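Local structure of CalU16 (Micromonospora echinospora, 4FPW) at residues A39-F50 with A131-I139. The protein is probably an enediyne self-sacrifice resistance protein that protects its calicheamicin-producing host, and belongs to the AHA1 family. Numbering follows the deposited sequence.
Sequences ACTDPNRINRWF and ALDFLGMFI
Ala131 begins the contact with two groups: its CB lies 3.9 Å from CD1 of the Phe50 ring, and its carbonyl oxygen comes within 3.4 Å of CE3 of Trp49. That oxygen also accepts from Leu135 N in its own helix. One turn on, Phe134 meets Trp49 near the backbone, its CB 3.8 Å from Trp49 CB, with Phe134 O close against Trp49 CB and Trp49 O against Phe134 CB. Leu135 lies alongside the indole and sets its CB over the six-membered ring, 3.9 Å from the centroid, a CH-pi contact 13° off the normal. Phe50 CB lies toward the rim of the opposite face, so both faces are covered in part. The indole edge is anchored too: Trp49 NE1 donates to Ala39 O at 2.8 Å, the acceptor lying in the ring plane, which ties helix 43-49 back to helix 33-41. This is the helix-grip arrangement of the Bet v 1-like fold, in which the long helix that follows the last strand of the sheet, here helix 118-138, packs against the sheet (Leu135 also touches Tyr29) and meets the short helix pair; axes of 43-49 and 131-138 cross at 110°. Phe138, its CG anti to the backbone N (chi1 171°), reaches across as a knob among Ala39, Arg45, Arg48 and Trp49. Its ring is roughly parallel to the indole five-membered ring yet so displaced that little of either overlaps, centroids 5.1 Å distant, although Phe138 CD2 comes to 3.3 Å from Trp49 CD1. Ala39 CB meets its edge at CE2, 3.7 Å away, while the aliphatic part of Arg48 packs against CE1.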
loop_
_atom_site.group_PDB
_atom_site.type_symbol
_atom_site.label_atom_id
_atom_site.label_comp_id
_atom_site.label_asym_id
_atom_site.label_seq_id
_atom_site.Cartn_x
_atom_site.Cartn_y
_atom_site.Cartn_z
ATOM N N ALA A 39 -10.823 -4.512 6.933
ATOM C CA ALA A 39 -10.979 -3.212 6.265
ATOM C C ALA A 39 -10.059 -3.074 5.083
ATOM O O ALA A 39 -10.300 -2.253 4.202
ATOM C CB ALA A 39 -10.693 -2.088 7.235
ATOM N N CYS A 40 -8.991 -3.865 5.099
ATOM C CA CYS A 40 -7.945 -3.849 4.097
ATOM C C CYS A 40 -8.036 -5.044 3.143
ATOM O O CYS A 40 -7.224 -5.167 2.230
ATOM C CB CYS A 40 -6.579 -3.875 4.780
ATOM S SG CYS A 40 -5.814 -2.262 4.994
ATOM N N THR A 41 -9.002 -5.932 3.372
ATOM C CA THR A 41 -9.096 -7.175 2.598
ATOM C C THR A 41 -10.522 -7.586 2.189
ATOM O O THR A 41 -10.679 -8.273 1.200
ATOM C CB THR A 41 -8.389 -8.330 3.333
ATOM O OG1 THR A 41 -9.085 -8.646 4.537
ATOM C CG2 THR A 41 -6.946 -7.940 3.685
ATOM N N ASP A 42 -11.552 -7.177 2.924
ATOM C CA ASP A 42 -12.942 -7.450 2.540
ATOM C C ASP A 42 -13.390 -6.417 1.484
ATOM O O ASP A 42 -13.474 -5.215 1.784
ATOM C CB ASP A 42 -13.837 -7.381 3.787
ATOM C CG ASP A 42 -15.292 -7.776 3.524
ATOM O OD1 ASP A 42 -15.670 -8.118 2.375
ATOM O OD2 ASP A 42 -16.084 -7.726 4.498
ATOM N N PRO A 43 -13.685 -6.862 0.244
ATOM C CA PRO A 43 -13.985 -5.898 -0.830
ATOM C C PRO A 43 -15.200 -5.000 -0.577
ATOM O O PRO A 43 -15.279 -3.910 -1.136
ATOM C CB PRO A 43 -14.236 -6.792 -2.054
ATOM C CG PRO A 43 -14.633 -8.109 -1.480
ATOM C CD PRO A 43 -13.827 -8.250 -0.220
ATOM N N ASN A 44 -16.133 -5.457 0.250
ATOM C CA ASN A 44 -17.260 -4.622 0.681
ATOM C C ASN A 44 -16.864 -3.615 1.771
ATOM O O ASN A 44 -17.691 -2.833 2.221
ATOM C CB ASN A 44 -18.404 -5.492 1.209
ATOM C CG ASN A 44 -19.048 -6.349 0.128
ATOM O OD1 ASN A 44 -19.333 -5.886 -0.974
ATOM N ND2 ASN A 44 -19.302 -7.609 0.458
ATOM N N ARG A 45 -15.613 -3.663 2.215
ATOM C CA ARG A 45 -15.073 -2.642 3.085
ATOM C C ARG A 45 -13.990 -1.822 2.378
ATOM O O ARG A 45 -13.901 -0.618 2.591
ATOM C CB ARG A 45 -14.535 -3.272 4.368
ATOM C CG ARG A 45 -15.622 -3.918 5.197
ATOM C CD ARG A 45 -15.232 -4.017 6.658
ATOM N NE ARG A 45 -16.199 -4.858 7.348
ATOM C CZ ARG A 45 -16.017 -5.461 8.523
ATOM N NH1 ARG A 45 -14.882 -5.331 9.204
ATOM N NH2 ARG A 45 -17.002 -6.207 9.025
ATOM N N ILE A 46 -13.168 -2.465 1.548
ATOM C CA ILE A 46 -12.198 -1.730 0.719
ATOM C C ILE A 46 -12.955 -0.741 -0.181
ATOM O O ILE A 46 -12.450 0.311 -0.559
ATOM C CB ILE A 46 -11.364 -2.680 -0.158
ATOM C CG1 ILE A 46 -10.523 -3.634 0.701
ATOM C CG2 ILE A 46 -10.429 -1.902 -1.071
ATOM C CD1 ILE A 46 -9.988 -4.821 -0.072
ATOM N N ASN A 47 -14.195 -1.083 -0.491
ATOM C CA ASN A 47 -15.027 -0.283 -1.372
ATOM C C ASN A 47 -15.405 1.081 -0.801
ATOM O O ASN A 47 -15.735 2.013 -1.542
ATOM C CB ASN A 47 -16.333 -1.025 -1.652
ATOM C CG ASN A 47 -16.621 -1.175 -3.128
ATOM O OD1 ASN A 47 -17.623 -1.805 -3.496
ATOM N ND2 ASN A 47 -15.779 -0.585 -3.993
ATOM N N ARG A 48 -15.421 1.177 0.522
ATOM C CA ARG A 48 -15.748 2.416 1.154
ATOM C C ARG A 48 -14.641 3.420 0.896
ATOM O O ARG A 48 -14.890 4.498 0.353
ATOM C CB ARG A 48 -15.970 2.215 2.649
ATOM C CG ARG A 48 -17.155 1.315 2.960
ATOM C CD ARG A 48 -18.220 1.967 3.853
ATOM N NE ARG A 48 -18.855 3.220 3.390
ATOM C CZ ARG A 48 -19.208 3.547 2.139
ATOM N NH1 ARG A 48 -19.015 2.733 1.104
ATOM N NH2 ARG A 48 -19.772 4.733 1.919
ATOM N N TRP A 49 -13.412 3.056 1.234
ATOM C CA TRP A 49 -12.335 4.044 1.300
ATOM C C TRP A 49 -11.425 4.061 0.084
ATOM O O TRP A 49 -10.737 5.054 -0.132
ATOM C CB TRP A 49 -11.506 3.867 2.584
ATOM C CG TRP A 49 -10.893 2.518 2.752
ATOM C CD1 TRP A 49 -11.459 1.428 3.316
ATOM C CD2 TRP A 49 -9.580 2.129 2.356
ATOM N NE1 TRP A 49 -10.585 0.371 3.300
ATOM C CE2 TRP A 49 -9.420 0.777 2.709
ATOM C CE3 TRP A 49 -8.519 2.794 1.734
ATOM C CZ2 TRP A 49 -8.245 0.068 2.449
ATOM C CZ3 TRP A 49 -7.348 2.094 1.484
ATOM C CH2 TRP A 49 -7.221 0.746 1.846
ATOM N N PHE A 50 -11.412 2.986 -0.702
ATOM C CA PHE A 50 -10.567 2.923 -1.893
ATOM C C PHE A 50 -11.350 2.282 -3.048
ATOM O O PHE A 50 -12.579 2.302 -3.038
ATOM C CB PHE A 50 -9.259 2.185 -1.548
ATOM C CG PHE A 50 -8.167 2.281 -2.609
ATOM C CD1 PHE A 50 -7.704 3.511 -3.054
ATOM C CD2 PHE A 50 -7.591 1.138 -3.131
ATOM C CE1 PHE A 50 -6.699 3.600 -4.008
ATOM C CE2 PHE A 50 -6.592 1.216 -4.092
ATOM C CZ PHE A 50 -6.143 2.445 -4.533
ATOM N N ALA A 131 -4.358 7.285 -0.146
ATOM C CA ALA A 131 -5.321 6.214 0.056
ATOM C C ALA A 131 -5.477 5.838 1.526
ATOM O O ALA A 131 -6.594 5.578 1.989
ATOM C CB ALA A 131 -4.920 4.988 -0.750
ATOM N N LEU A 132 -4.363 5.778 2.249
ATOM C CA LEU A 132 -4.411 5.460 3.672
ATOM C C LEU A 132 -5.141 6.551 4.478
ATOM O O LEU A 132 -5.691 6.251 5.533
ATOM C CB LEU A 132 -3.012 5.173 4.218
ATOM C CG LEU A 132 -2.477 3.817 3.727
ATOM C CD1 LEU A 132 -0.992 3.694 3.993
ATOM C CD2 LEU A 132 -3.226 2.632 4.334
ATOM N N ASP A 133 -5.192 7.787 3.966
ATOM C CA ASP A 133 -6.072 8.817 4.560
ATOM C C ASP A 133 -7.494 8.322 4.650
ATOM O O ASP A 133 -8.132 8.464 5.693
ATOM C CB ASP A 133 -6.092 10.122 3.752
ATOM C CG ASP A 133 -4.831 10.922 3.902
ATOM O OD1 ASP A 133 -3.926 10.516 4.665
ATOM O OD2 ASP A 133 -4.739 11.982 3.259
ATOM N N PHE A 134 -7.996 7.747 3.562
ATOM C CA PHE A 134 -9.387 7.320 3.527
ATOM C C PHE A 134 -9.609 6.047 4.351
ATOM O O PHE A 134 -10.678 5.867 4.933
ATOM C CB PHE A 134 -9.907 7.255 2.090
ATOM C CG PHE A 134 -10.076 8.626 1.480
ATOM C CD1 PHE A 134 -11.312 9.259 1.479
ATOM C CD2 PHE A 134 -8.973 9.326 0.977
ATOM C CE1 PHE A 134 -11.452 10.541 0.959
ATOM C CE2 PHE A 134 -9.111 10.601 0.453
ATOM C CZ PHE A 134 -10.349 11.210 0.446
ATOM N N LEU A 135 -8.594 5.197 4.456
ATOM C CA LEU A 135 -8.631 4.133 5.450
ATOM C C LEU A 135 -8.803 4.758 6.841
ATOM O O LEU A 135 -9.742 4.436 7.559
ATOM C CB LEU A 135 -7.366 3.278 5.389
ATOM C CG LEU A 135 -7.194 2.254 6.513
ATOM C CD1 LEU A 135 -8.379 1.301 6.610
ATOM C CD2 LEU A 135 -5.901 1.485 6.309
ATOM N N GLY A 136 -7.907 5.676 7.189
ATOM C CA GLY A 136 -7.988 6.410 8.434
ATOM C C GLY A 136 -9.372 6.965 8.657
ATOM O O GLY A 136 -9.983 6.678 9.686
HETATM N N MSE A 137 -9.880 7.752 7.701
HETATM C CA MSE A 137 -11.254 8.267 7.778
HETATM C C MSE A 137 -12.249 7.137 7.994
HETATM O O MSE A 137 -13.195 7.270 8.773
HETATM C CB MSE A 137 -11.653 8.978 6.496
HETATM C CG MSE A 137 -10.973 10.312 6.252
HETATM SE SE MSE A 137 -11.833 11.259 4.978
HETATM C CE MSE A 137 -10.427 12.119 4.265
ATOM N N PHE A 138 -12.040 6.031 7.284
ATOM C CA PHE A 138 -12.974 4.909 7.318
ATOM C C PHE A 138 -12.991 4.274 8.700
ATOM O O PHE A 138 -14.062 4.046 9.267
ATOM C CB PHE A 138 -12.608 3.882 6.254
ATOM C CG PHE A 138 -13.383 2.604 6.346
ATOM C CD1 PHE A 138 -14.763 2.615 6.349
ATOM C CD2 PHE A 138 -12.726 1.383 6.390
ATOM C CE1 PHE A 138 -15.480 1.433 6.414
ATOM C CE2 PHE A 138 -13.433 0.199 6.456
ATOM C CZ PHE A 138 -14.816 0.223 6.468
ATOM N N ILE A 139 -11.806 4.001 9.242
ATOM C CA ILE A 139 -11.688 3.589 10.640
ATOM C C ILE A 139 -11.997 4.787 11.526
ATOM O O ILE A 139 -12.832 4.695 12.429
ATOM C CB ILE A 139 -10.281 3.032 10.979
ATOM C CG1 ILE A 139 -10.027 1.742 10.200
ATOM C CG2 ILE A 139 -10.143 2.756 12.483
ATOM C CD1 ILE A 139 -8.565 1.365 10.126
#